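PDB 4AXS: carbamate kinase from Mycoplasma penetrans, which probably catalyses the reversible transfer of a phosphoryl group between carbamoyl phosphate and ADP, the ATP-forming last step of the arginine deiminase pathway. Local coordinates for residues Ala55-Gln59 against Leu122-Lys126; Leu112-Ser116 against Asp127-Phe131. One frame throughout, in Å; residues are numbered along the deposited sequence.

Interaction 1: Ala55-Gln59 against Leu122-Lys126; sequences AALIQ and LNIQK
The amide oxygen of Q59 ends up among carbons: OE1 sits over the L122 side chain, 3.6 Å from L122 CB and nearly as close to both methyls, and no hydrogen bond joins the two segments. Q59 gets there with an extended chain that runs at roughly a right angle to L122. Its CG, held beside the backbone N by chi1 of -78°, also meets the tip of I124, with Q59 CG 3.6 Å from I124 CD1. One turn back on the helix, A55 points at the loop, and A55 CB touches L122 CD1 at 3.4 Å, so the CD1 branch of L122 lies between A55 and Q59. Farther along, the contact passes to I58, whose CG2 branch meets the aliphatic part of K126, with I58 CG2 3.4 Å from K126 CD. The K126 chain stays extended as far as CE and bends only at the last torsion. A55 and I58 also pack on L119 of helix 96-121. L122 and I124, which meet helix 48-59, flank N123 in the sequence, and N123, at positive phi, is the C-prime residue of the Schellman motif that closes helix 96-121, with I124 N bonding back to L119 O.

Interaction 2: Leu112-Ser116 against Asp127-Phe131; sequences LTAIS and DVLYF
V128 points toward the helix and spreads its two methyls over different residues of it. The CG1 branch, anti to the backbone N (chi1 -165°), goes to I115 and L112; the CG2 branch goes to S116. I115 meets it obliquely, and the nearest approach is between branch methyls, I115 CG2 to V128 CG1 at 3.3 Å. The end of the same isoleucine, CD1, also reaches V128 CG1, at 3.7 Å, so one valine methyl faces both arms of I115. L112 comes in differently. Its side chain lies alongside that of V128, the two running opposite ways, and the CD1 branch alone does the touching: L112 CD1 lies 3.4 Å from V128 O and also packs against V128 CG1.

This is an antiparallel helix-loop-strand unit within the alpha/beta fold of the amino acid kinase family: helix 96-121 packs on the strand that follows it, the short segments at 162° with their axes 8.6 Å apart. Strand 128-130 pairs in parallel with strand 205-207, and V205 of that strand touches both I115 and V128.

S116 closes the other flank of the valine, with S116 OG 3.5 Å from V128 CG2. The hydroxyl does not bond to the strand; it donates a weak hydrogen bond back to the carbonyl one turn earlier, S116 OG to L112 O at 3.0 Å. Beyond V128, Y130 sets off toward the helix at CB, but its ring turns off elsewhere: Y130 CB is 4.3 Å from L112 CD1, while Y130 OH is hydrogen-bonded to H68 NE2. The second subunit packs close by, its L132 on L112 and its I191 on S116, and F131 meets F131 of that subunit ring to ring.

The two contacts lie about 12 Å apart, centre to centre, both in the same part of the amino acid kinase fold. Along the chain their segments alternate: 55-59, 112-116, 122-126, 127-131. Helix 96-121 connects them, since it supplies 112-116 to interaction 2 and leads into the loop of interaction 1, which then runs directly into strand 128-130. Helix 48-59 adjoins both: its end makes interaction 1, while A51 and I54, farther back, touch I115. Interaction 1 is partly exposed and no other chain of the assembly touches it; interaction 2 is buried, with the second subunit against it, so the pair runs from the surface to the dimer interface.

Interaction 1: Ala55-Gln59 against Leu122-Lys126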
loop_
_atom_site.group_PDB
_atom_site.type_symbol
_atom_site.label_atom_id
_atom_site.label_comp_id
_atom_site.label_asym_id
_atom_site.label_seq_id
_atom_site.Cartn_x
_atom_site.Cartn_y
_atom_site.Cartn_z
ATOM N N ALA A 55 19.861 5.261 1.957
ATOM C CA ALA A 55 20.606 5.274 0.712
ATOM C C ALA A 55 22.069 4.912 0.966
ATOM O O ALA A 55 22.608 4.009 0.322
ATOM C CB ALA A 55 20.494 6.631 0.041
ATOM N N ALA A 56 22.692 5.600 1.925
ATOM C CA ALA A 56 24.134 5.462 2.183
ATOM C C ALA A 56 24.594 4.049 2.536
ATOM O O ALA A 56 25.728 3.677 2.237
ATOM C CB ALA A 56 24.593 6.448 3.249
ATOM N N LEU A 57 23.726 3.272 3.176
ATOM C CA LEU A 57 24.055 1.896 3.523
ATOM C C LEU A 57 24.027 1.014 2.283
ATOM O O LEU A 57 24.848 0.104 2.133
ATOM C CB LEU A 57 23.086 1.350 4.576
ATOM C CG LEU A 57 23.066 2.038 5.943
ATOM C CD1 LEU A 57 21.969 1.464 6.803
ATOM C CD2 LEU A 57 24.417 1.914 6.648
ATOM N N ILE A 58 23.067 1.289 1.402
ATOM C CA ILE A 58 22.936 0.550 0.151
ATOM C C ILE A 58 24.214 0.715 -0.661
ATOM O O ILE A 58 24.558 -0.142 -1.488
ATOM C CB ILE A 58 21.770 1.060 -0.696
ATOM C CG1 ILE A 58 20.485 1.150 0.134
ATOM C CG2 ILE A 58 21.581 0.163 -1.903
ATOM C CD1 ILE A 58 19.976 -0.183 0.619
ATOM N N GLN A 59 24.904 1.833 -0.429
ATOM C CA GLN A 59 26.246 2.037 -0.953
ATOM C C GLN A 59 27.419 1.269 -0.350
ATOM O O GLN A 59 28.282 0.764 -1.074
ATOM C CB GLN A 59 26.727 3.451 -0.658
ATOM C CG GLN A 59 26.162 4.515 -1.558
ATOM C CD GLN A 59 26.967 5.797 -1.480
ATOM O OE1 GLN A 59 26.811 6.695 -2.308
ATOM N NE2 GLN A 59 27.847 5.886 -0.478
ATOM N N LEU A 122 22.805 9.302 -5.575
ATOM C CA LEU A 122 24.039 8.532 -5.547
ATOM C C LEU A 122 24.192 7.744 -6.839
ATOM O O LEU A 122 25.045 6.851 -6.939
ATOM C CB LEU A 122 24.011 7.563 -4.367
ATOM C CG LEU A 122 23.359 8.150 -3.118
ATOM C CD1 LEU A 122 23.108 7.074 -2.074
ATOM C CD2 LEU A 122 24.224 9.275 -2.564
ATOM N N ASN A 123 23.355 8.072 -7.818
ATOM C CA ASN A 123 23.327 7.339 -9.067
ATOM C C ASN A 123 23.432 5.833 -8.858
ATOM O O ASN A 123 24.246 5.154 -9.487
ATOM C CB ASN A 123 24.424 7.832 -10.006
ATOM C CG ASN A 123 23.864 8.457 -11.259
ATOM O OD1 ASN A 123 23.835 9.681 -11.393
ATOM N ND2 ASN A 123 23.384 7.619 -12.177
ATOM N N ILE A 124 22.605 5.322 -7.954
ATOM C CA ILE A 124 22.478 3.884 -7.769
ATOM C C ILE A 124 21.196 3.382 -8.444
ATOM O O ILE A 124 20.185 4.094 -8.508
ATOM C CB ILE A 124 22.480 3.495 -6.271
ATOM C CG1 ILE A 124 23.510 4.331 -5.500
ATOM C CG2 ILE A 124 22.748 1.999 -6.108
ATOM C CD1 ILE A 124 23.536 4.077 -3.996
ATOM N N GLN A 125 21.243 2.160 -8.957
ATOM C CA GLN A 125 20.076 1.592 -9.613
ATOM C C GLN A 125 19.550 0.379 -8.842
ATOM O O GLN A 125 20.215 -0.659 -8.752
ATOM C CB GLN A 125 20.379 1.256 -11.081
ATOM C CG GLN A 125 21.054 2.406 -11.858
ATOM C CD GLN A 125 20.251 3.711 -11.844
ATOM O OE1 GLN A 125 20.629 4.686 -11.185
ATOM N NE2 GLN A 125 19.140 3.732 -12.578
ATOM N N LYS A 126 18.349 0.536 -8.287
ATOM C CA LYS A 126 17.718 -0.477 -7.446
ATOM C C LYS A 126 16.229 -0.195 -7.371
ATOM O O LYS A 126 15.819 0.962 -7.310
ATOM C CB LYS A 126 18.303 -0.426 -6.032
ATOM C CG LYS A 126 18.996 -1.695 -5.610
ATOM C CD LYS A 126 19.787 -1.496 -4.336
ATOM C CE LYS A 126 20.646 -2.724 -4.056
ATOM N NZ LYS A 126 21.352 -3.178 -5.300
#

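Interaction 2: Leu112-Ser116 against Asp127-Phe131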
loop_
_atom_site.group_PDB
_atom_site.type_symbol
_atom_site.label_atom_id
_atom_site.label_comp_id
_atom_site.label_asym_id
_atom_site.label_seq_id
_atom_site.Cartn_x
_atom_site.Cartn_y
_atom_site.Cartn_z
ATOM N N LEU A 112 8.402 5.785 -0.401
ATOM C CA LEU A 112 8.748 5.291 -1.734
ATOM C C LEU A 112 9.393 6.360 -2.605
ATOM O O LEU A 112 10.376 6.099 -3.294
ATOM C CB LEU A 112 7.520 4.746 -2.440
ATOM C CG LEU A 112 7.800 3.641 -3.450
ATOM C CD1 LEU A 112 8.626 2.542 -2.788
ATOM C CD2 LEU A 112 6.480 3.095 -3.983
ATOM N N THR A 113 8.843 7.567 -2.588
ATOM C CA THR A 113 9.489 8.655 -3.308
ATOM C C THR A 113 10.881 8.896 -2.725
ATOM O O THR A 113 11.899 8.750 -3.412
ATOM C CB THR A 113 8.709 9.975 -3.198
ATOM O OG1 THR A 113 7.418 9.834 -3.795
ATOM C CG2 THR A 113 9.451 11.080 -3.912
ATOM N N ALA A 114 10.904 9.248 -1.439
ATOM C CA ALA A 114 12.105 9.752 -0.791
ATOM C C ALA A 114 13.297 8.814 -0.918
ATOM O O ALA A 114 14.416 9.247 -1.224
ATOM C CB ALA A 114 11.821 10.062 0.655
ATOM N N ILE A 115 13.071 7.528 -0.695
ATOM C CA ILE A 115 14.196 6.606 -0.681
ATOM C C ILE A 115 14.634 6.297 -2.107
ATOM O O ILE A 115 15.820 6.091 -2.375
ATOM C CB ILE A 115 13.884 5.318 0.095
ATOM C CG1 ILE A 115 15.027 4.323 -0.060
ATOM C CG2 ILE A 115 12.599 4.691 -0.424
ATOM C CD1 ILE A 115 14.690 2.956 0.453
ATOM N N SER A 116 13.669 6.258 -3.017
ATOM C CA SER A 116 13.973 6.188 -4.439
ATOM C C SER A 116 14.804 7.421 -4.785
ATOM O O SER A 116 15.882 7.318 -5.375
ATOM C CB SER A 116 12.680 6.166 -5.268
ATOM O OG SER A 116 12.161 4.851 -5.425
ATOM N N ASP A 127 15.410 -1.237 -7.357
ATOM C CA ASP A 127 13.976 -1.008 -7.225
ATOM C C ASP A 127 13.536 -0.931 -5.763
ATOM O O ASP A 127 13.675 -1.911 -5.012
ATOM C CB ASP A 127 13.175 -2.071 -7.979
ATOM C CG ASP A 127 13.091 -1.789 -9.470
ATOM O OD1 ASP A 127 13.086 -0.596 -9.858
ATOM O OD2 ASP A 127 13.019 -2.760 -10.254
ATOM N N VAL A 128 13.020 0.236 -5.365
ATOM C CA VAL A 128 12.393 0.372 -4.053
ATOM C C VAL A 128 10.930 -0.058 -4.126
ATOM O O VAL A 128 10.183 0.425 -4.973
ATOM C CB VAL A 128 12.477 1.806 -3.481
ATOM C CG1 VAL A 128 12.141 1.793 -2.003
ATOM C CG2 VAL A 128 13.862 2.399 -3.671
ATOM N N LEU A 129 10.538 -0.968 -3.233
ATOM C CA LEU A 129 9.189 -1.539 -3.188
ATOM C C LEU A 129 8.468 -1.250 -1.860
ATOM O O LEU A 129 9.107 -1.144 -0.825
ATOM C CB LEU A 129 9.272 -3.054 -3.385
ATOM C CG LEU A 129 9.258 -3.651 -4.797
ATOM C CD1 LEU A 129 9.706 -2.639 -5.834
ATOM C CD2 LEU A 129 10.116 -4.921 -4.852
ATOM N N TYR A 130 7.139 -1.117 -1.898
ATOM C CA TYR A 130 6.327 -1.022 -0.684
ATOM C C TYR A 130 5.226 -2.055 -0.727
ATOM O O TYR A 130 4.264 -1.901 -1.474
ATOM C CB TYR A 130 5.694 0.368 -0.468
ATOM C CG TYR A 130 5.100 0.509 0.926
ATOM C CD1 TYR A 130 3.861 -0.057 1.248
ATOM C CD2 TYR A 130 5.801 1.162 1.935
ATOM C CE1 TYR A 130 3.336 0.039 2.522
ATOM C CE2 TYR A 130 5.291 1.275 3.222
ATOM C CZ TYR A 130 4.068 0.710 3.518
ATOM O OH TYR A 130 3.581 0.832 4.802
ATOM N N PHE A 131 5.365 -3.105 0.075
ATOM C CA PHE A 131 4.333 -4.123 0.182
ATOM C C PHE A 131 3.315 -3.762 1.256
ATOM O O PHE A 131 3.650 -3.613 2.429
ATOM C CB PHE A 131 4.933 -5.488 0.514
ATOM C CG PHE A 131 6.003 -5.925 -0.428
ATOM C CD1 PHE A 131 7.328 -5.597 -0.192
ATOM C CD2 PHE A 131 5.694 -6.673 -1.552
ATOM C CE1 PHE A 131 8.326 -5.995 -1.064
ATOM C CE2 PHE A 131 6.693 -7.079 -2.428
ATOM C CZ PHE A 131 8.010 -6.738 -2.177
#